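Local coordinates for clavulanic acid biosynthesis oligopeptide binding protein 2 (Streptomyces clavuligerus, PDB 2WOL), which probably binds peptides as a family 5 extracellular solute-binding protein linked to the clavulanic acid pathway of its organism, at residues S45-R50 with V124-A129; P142-P147 with E159-V164. One frame throughout, in Å; residues are numbered along the deposited sequence.

How the contacts relate
Both contacts lie on the same side of the chain's centre, their own centres about 16 Å apart, and helix 117-127 connects them. From that helix Arg126 reaches the turn of contact 1, while its neighbours serve contact 2: Gln125 OE1 lies 2.7 Å from Leu161 N, a probable hydrogen bond, and Val124 CG1 packs 3.4 Å from Leu144 CD1. Phe128 CE1 adds a further apolar touch, 3.6 Å from Leu161 CD2. Contact 1 is the more central, about 18 Å from the chain's centre to its own, against about 26 Å for contact 2. Along the sequence the first closes before the second opens.

Contact 1 (S45-R50 with V124-A129); sequences SLDPAR and VQRVFA
The nearest CA atoms, those of Ala49 and Val127, are 6.7 Å apart, and side chains span the gap between the type I beta turn Asp47-Arg50 and the C-terminal part of helix 117-127. The turn belongs to the loop that leads from strand 34-39 to helix 54-63, and a buried, bidentate salt bridge joins it to the helix. Asp47 and Arg126 approach from opposite directions, and the guanidinium is used end-on: NH1 of Arg126 donates to OD1 of Asp47 at 3.0 Å, and NH2 donates to OD2 at 2.8 Å. Both bonds are nearly straight, with N-H...O angles of 169° and 165°. The carboxylate and guanidinium planes lie 24° apart, and both oxygens are met on their syn sides, NH2 tilted out of the carboxylate plane. A bend at chi3 turns the guanidinium out of line with the extended first part of the Arg126 chain, and Ala49 CB sits obliquely beside it, 3.6 Å from NH1.

The carboxylate is also tied to its own turn. OD1 of Asp47 accepts from Ala49 N, on the anti side and tilted out of the carboxylate plane, which makes an Asx turn; two donors grip this one oxygen and, with the bond to OD2, restrain rotation of the carboxylate. Two residues earlier, Ser45 OG accepts from Asp47 N in an ST turn, giving the loop two successive side-chain-to-backbone turns. Arg126 has a second acidic partner, since its NE forms a salt bridge with Asp200; two carboxylates therefore probably offset the charge of this buried arginine. Tyr205 touches both Asp47 and Arg126, and Tyr155 packs on the arginine. The beta turn itself is closed by Arg50 N, which donates to Asp47 O at 3.0 Å.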
loop_
_atom_site.group_PDB
_atom_site.type_symbol
_atom_site.label_atom_id
_atom_site.label_comp_id
_atom_site.label_asym_id
_atom_site.label_seq_id
_atom_site.Cartn_x
_atom_site.Cartn_y
_atom_site.Cartn_z
ATOM N N SER A 45 -0.970 -15.001 -4.146
ATOM C CA SER A 45 -1.731 -15.535 -5.274
ATOM C C SER A 45 -1.105 -15.119 -6.601
ATOM O O SER A 45 -0.482 -14.054 -6.695
ATOM C CB SER A 45 -3.182 -15.046 -5.215
ATOM O OG SER A 45 -3.949 -15.605 -6.268
ATOM N N LEU A 46 -1.268 -15.973 -7.612
ATOM C CA LEU A 46 -0.953 -15.614 -8.996
ATOM C C LEU A 46 -2.207 -15.239 -9.804
ATOM O O LEU A 46 -2.128 -14.942 -10.997
ATOM C CB LEU A 46 -0.157 -16.725 -9.695
ATOM C CG LEU A 46 1.259 -16.985 -9.159
ATOM C CD1 LEU A 46 1.858 -18.209 -9.825
ATOM C CD2 LEU A 46 2.174 -15.777 -9.340
ATOM N N ASP A 47 -3.365 -15.264 -9.150
ATOM C CA ASP A 47 -4.570 -14.673 -9.715
ATOM C C ASP A 47 -4.446 -13.167 -9.490
ATOM O O ASP A 47 -4.328 -12.720 -8.349
ATOM C CB ASP A 47 -5.815 -15.248 -9.018
ATOM C CG ASP A 47 -7.122 -14.794 -9.654
ATOM O OD1 ASP A 47 -7.196 -13.651 -10.143
ATOM O OD2 ASP A 47 -8.094 -15.589 -9.637
ATOM N N PRO A 48 -4.456 -12.368 -10.575
ATOM C CA PRO A 48 -4.246 -10.921 -10.401
ATOM C C PRO A 48 -5.292 -10.245 -9.501
ATOM O O PRO A 48 -5.034 -9.175 -8.944
ATOM C CB PRO A 48 -4.335 -10.376 -11.834
ATOM C CG PRO A 48 -5.069 -11.422 -12.600
ATOM C CD PRO A 48 -4.665 -12.727 -11.989
ATOM N N ALA A 49 -6.461 -10.868 -9.359
ATOM C CA ALA A 49 -7.535 -10.304 -8.544
ATOM C C ALA A 49 -7.452 -10.666 -7.062
ATOM O O ALA A 49 -8.161 -10.078 -6.246
ATOM C CB ALA A 49 -8.892 -10.710 -9.104
ATOM N N ARG A 50 -6.599 -11.629 -6.721
ATOM C CA ARG A 50 -6.613 -12.213 -5.379
ATOM C C ARG A 50 -5.365 -11.919 -4.557
ATOM O O ARG A 50 -5.146 -12.532 -3.504
ATOM C CB ARG A 50 -6.849 -13.717 -5.464
ATOM C CG ARG A 50 -8.164 -14.090 -6.139
ATOM C CD ARG A 50 -8.370 -15.592 -6.143
ATOM N NE ARG A 50 -8.583 -16.116 -4.796
ATOM C CZ ARG A 50 -8.713 -17.406 -4.500
ATOM N NH1 ARG A 50 -8.650 -18.325 -5.458
ATOM N NH2 ARG A 50 -8.901 -17.779 -3.241
ATOM N N VAL A 124 -13.391 -6.997 -13.653
ATOM C CA VAL A 124 -14.076 -6.205 -12.636
ATOM C C VAL A 124 -15.234 -7.004 -12.018
ATOM O O VAL A 124 -15.442 -6.979 -10.803
ATOM C CB VAL A 124 -14.548 -4.846 -13.213
ATOM C CG1 VAL A 124 -15.408 -4.100 -12.218
ATOM C CG2 VAL A 124 -13.336 -4.000 -13.611
ATOM N N GLN A 125 -15.967 -7.727 -12.860
ATOM C CA GLN A 125 -17.055 -8.580 -12.388
ATOM C C GLN A 125 -16.564 -9.673 -11.443
ATOM O O GLN A 125 -17.223 -9.963 -10.442
ATOM C CB GLN A 125 -17.814 -9.182 -13.570
ATOM C CG GLN A 125 -18.705 -8.169 -14.259
ATOM C CD GLN A 125 -19.387 -8.684 -15.515
ATOM O OE1 GLN A 125 -20.252 -8.005 -16.060
ATOM N NE2 GLN A 125 -18.982 -9.857 -15.996
ATOM N N ARG A 126 -15.409 -10.266 -11.756
ATOM C CA ARG A 126 -14.793 -11.306 -10.922
ATOM C C ARG A 126 -14.614 -10.883 -9.466
ATOM O O ARG A 126 -14.778 -11.694 -8.554
ATOM C CB ARG A 126 -13.429 -11.719 -11.486
ATOM C CG ARG A 126 -13.494 -12.519 -12.760
ATOM C CD ARG A 126 -12.100 -12.796 -13.283
ATOM N NE ARG A 126 -11.552 -14.052 -12.772
ATOM C CZ ARG A 126 -10.470 -14.167 -12.001
ATOM N NH1 ARG A 126 -9.786 -13.094 -11.611
ATOM N NH2 ARG A 126 -10.077 -15.367 -11.611
ATOM N N VAL A 127 -14.256 -9.618 -9.259
ATOM C CA VAL A 127 -14.061 -9.076 -7.912
ATOM C C VAL A 127 -15.299 -9.291 -7.029
ATOM O O VAL A 127 -15.184 -9.493 -5.816
ATOM C CB VAL A 127 -13.668 -7.577 -7.970
ATOM C CG1 VAL A 127 -13.592 -6.963 -6.571
ATOM C CG2 VAL A 127 -12.341 -7.404 -8.709
ATOM N N PHE A 128 -16.478 -9.276 -7.652
ATOM C CA PHE A 128 -17.741 -9.452 -6.931
ATOM C C PHE A 128 -17.946 -10.869 -6.397
ATOM O O PHE A 128 -18.744 -11.071 -5.481
ATOM C CB PHE A 128 -18.924 -9.074 -7.826
ATOM C CG PHE A 128 -19.108 -7.593 -8.001
ATOM C CD1 PHE A 128 -18.225 -6.856 -8.785
ATOM C CD2 PHE A 128 -20.175 -6.934 -7.392
ATOM C CE1 PHE A 128 -18.396 -5.495 -8.955
ATOM C CE2 PHE A 128 -20.354 -5.564 -7.555
ATOM C CZ PHE A 128 -19.465 -4.844 -8.342
ATOM N N ALA A 129 -17.236 -11.841 -6.969
ATOM C CA ALA A 129 -17.366 -13.235 -6.547
ATOM C C ALA A 129 -16.442 -13.521 -5.363
ATOM O O ALA A 129 -15.502 -14.308 -5.468
ATOM C CB ALA A 129 -17.079 -14.179 -7.713
#

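Contact 2 (P142-P147 with E159-V164); sequences PLLDDP and EPLRSV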
loop_
_atom_site.group_PDB
_atom_site.type_symbol
_atom_site.label_atom_id
_atom_site.label_comp_id
_atom_site.label_asym_id
_atom_site.label_seq_id
_atom_site.Cartn_x
_atom_site.Cartn_y
_atom_site.Cartn_z
ATOM N N PRO A 142 -18.629 -1.390 -3.948
ATOM C CA PRO A 142 -19.627 -0.342 -3.664
ATOM C C PRO A 142 -19.799 0.695 -4.779
ATOM O O PRO A 142 -20.873 1.292 -4.905
ATOM C CB PRO A 142 -19.096 0.328 -2.391
ATOM C CG PRO A 142 -17.662 -0.053 -2.309
ATOM C CD PRO A 142 -17.520 -1.378 -2.973
ATOM N N LEU A 143 -18.757 0.903 -5.580
ATOM C CA LEU A 143 -18.817 1.876 -6.667
ATOM C C LEU A 143 -19.651 1.403 -7.855
ATOM O O LEU A 143 -20.125 2.222 -8.644
ATOM C CB LEU A 143 -17.409 2.259 -7.132
ATOM C CG LEU A 143 -16.582 3.125 -6.179
ATOM C CD1 LEU A 143 -15.161 3.232 -6.695
ATOM C CD2 LEU A 143 -17.202 4.509 -6.002
ATOM N N LEU A 144 -19.833 0.090 -7.982
ATOM C CA LEU A 144 -20.516 -0.470 -9.156
ATOM C C LEU A 144 -21.772 -1.291 -8.853
ATOM O O LEU A 144 -22.559 -1.575 -9.758
ATOM C CB LEU A 144 -19.538 -1.289 -10.005
ATOM C CG LEU A 144 -18.399 -0.513 -10.680
ATOM C CD1 LEU A 144 -17.363 -1.462 -11.230
ATOM C CD2 LEU A 144 -18.920 0.418 -11.778
ATOM N N ASP A 145 -21.963 -1.663 -7.593
ATOM C CA ASP A 145 -23.101 -2.498 -7.210
ATOM C C ASP A 145 -24.378 -1.682 -7.013
ATOM O O ASP A 145 -24.360 -0.611 -6.396
ATOM C CB ASP A 145 -22.786 -3.275 -5.930
ATOM C CG ASP A 145 -23.529 -4.598 -5.841
ATOM O OD1 ASP A 145 -24.035 -5.087 -6.873
ATOM O OD2 ASP A 145 -23.583 -5.163 -4.729
ATOM N N ASP A 146 -25.483 -2.208 -7.533
ATOM C CA ASP A 146 -26.804 -1.658 -7.280
ATOM C C ASP A 146 -27.384 -2.344 -6.041
ATOM O O ASP A 146 -27.695 -3.535 -6.084
ATOM C CB ASP A 146 -27.709 -1.885 -8.494
ATOM C CG ASP A 146 -29.087 -1.252 -8.339
ATOM O OD1 ASP A 146 -29.419 -0.753 -7.244
ATOM O OD2 ASP A 146 -29.841 -1.265 -9.332
ATOM N N PRO A 147 -27.521 -1.601 -4.926
ATOM C CA PRO A 147 -28.075 -2.173 -3.692
ATOM C C PRO A 147 -29.489 -2.732 -3.863
ATOM O O PRO A 147 -29.877 -3.636 -3.126
ATOM C CB PRO A 147 -28.095 -0.975 -2.733
ATOM C CG PRO A 147 -27.025 -0.074 -3.255
ATOM C CD PRO A 147 -27.152 -0.186 -4.741
ATOM N N GLU A 159 -25.552 -12.542 -16.844
ATOM C CA GLU A 159 -25.913 -11.166 -17.154
ATOM C C GLU A 159 -24.808 -10.235 -16.665
ATOM O O GLU A 159 -24.431 -10.281 -15.493
ATOM C CB GLU A 159 -27.243 -10.781 -16.519
ATOM C CG GLU A 159 -27.743 -9.424 -16.985
ATOM C CD GLU A 159 -28.989 -8.965 -16.263
ATOM O OE1 GLU A 159 -29.346 -9.563 -15.225
ATOM O OE2 GLU A 159 -29.613 -7.992 -16.740
ATOM N N PRO A 160 -24.258 -9.409 -17.570
ATOM C CA PRO A 160 -23.210 -8.484 -17.161
ATOM C C PRO A 160 -23.648 -7.499 -16.085
ATOM O O PRO A 160 -24.838 -7.211 -15.933
ATOM C CB PRO A 160 -22.884 -7.730 -18.455
ATOM C CG PRO A 160 -23.299 -8.658 -19.544
ATOM C CD PRO A 160 -24.536 -9.311 -19.014
ATOM N N LEU A 161 -22.667 -7.005 -15.337
ATOM C CA LEU A 161 -22.864 -5.931 -14.383
ATOM C C LEU A 161 -23.466 -4.733 -15.120
ATOM O O LEU A 161 -22.934 -4.287 -16.137
ATOM C CB LEU A 161 -21.507 -5.586 -13.762
ATOM C CG LEU A 161 -21.320 -4.630 -12.588
ATOM C CD1 LEU A 161 -22.213 -4.951 -11.408
ATOM C CD2 LEU A 161 -19.860 -4.675 -12.174
ATOM N N ARG A 162 -24.590 -4.234 -14.618
ATOM C CA ARG A 162 -25.364 -3.223 -15.340
ATOM C C ARG A 162 -24.736 -1.839 -15.330
ATOM O O ARG A 162 -25.100 -0.971 -16.131
ATOM C CB ARG A 162 -26.789 -3.167 -14.811
ATOM C CG ARG A 162 -27.585 -4.375 -15.209
ATOM C CD ARG A 162 -29.020 -4.024 -15.370
ATOM N NE ARG A 162 -29.782 -5.175 -15.828
ATOM C CZ ARG A 162 -31.092 -5.294 -15.670
ATOM N NH1 ARG A 162 -31.769 -4.333 -15.058
ATOM N NH2 ARG A 162 -31.714 -6.375 -16.115
ATOM N N SER A 163 -23.786 -1.651 -14.423
ATOM C CA SER A 163 -23.056 -0.401 -14.298
ATOM C C SER A 163 -21.817 -0.379 -15.187
ATOM O O SER A 163 -21.092 0.613 -15.213
ATOM C CB SER A 163 -22.645 -0.203 -12.843
ATOM O OG SER A 163 -21.992 -1.363 -12.360
ATOM N N VAL A 164 -21.558 -1.474 -15.900
ATOM C CA VAL A 164 -20.406 -1.533 -16.798
ATOM C C VAL A 164 -20.867 -1.843 -18.220
ATOM O O VAL A 164 -21.398 -2.922 -18.490
ATOM C CB VAL A 164 -19.329 -2.563 -16.355
ATOM C CG1 VAL A 164 -18.093 -2.417 -17.227
ATOM C CG2 VAL A 164 -18.940 -2.379 -14.895
HETATM O O HOH W 1 -24.704 -2.740 -11.398
#
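Leu144, the last residue of helix 140-144, lays its side chain over Ser163, with CD2 of Leu144 3.6 Å from OG of Ser163, and continues onto Leu161 and Val164. The two leucines cross at about a right angle, CB of Leu144 meeting CD2 of Leu161 at 4.0 Å, while CD1 of Leu144 reaches CG2 of Val164 at 4.1 Å. The polar link is short: Ser163 OG donates to Leu144 O at 2.7 Å, in the carbonyl plane and on a lone pair, with a C=O...O angle of 124°. Placed between its own N and carbonyl carbon (chi1 51°), the hydroxyl points at that oxygen. Water 1 donates to the same carbonyl at 2.9 Å and accepts a weak bond from Ser163 N, adding a second bridge. Val124 and Leu176 also pack on Leu144. Within 159-164, Arg162 grips OE2 of Glu159 side-on through NE and NH2. The arrangement is the carbonyl of a helix's last residue hydrogen-bonded by a serine hydroxyl of a type I beta turn, Leu161-Val164, which leads directly into edge strand 164-166 of an antiparallel four-stranded sheet.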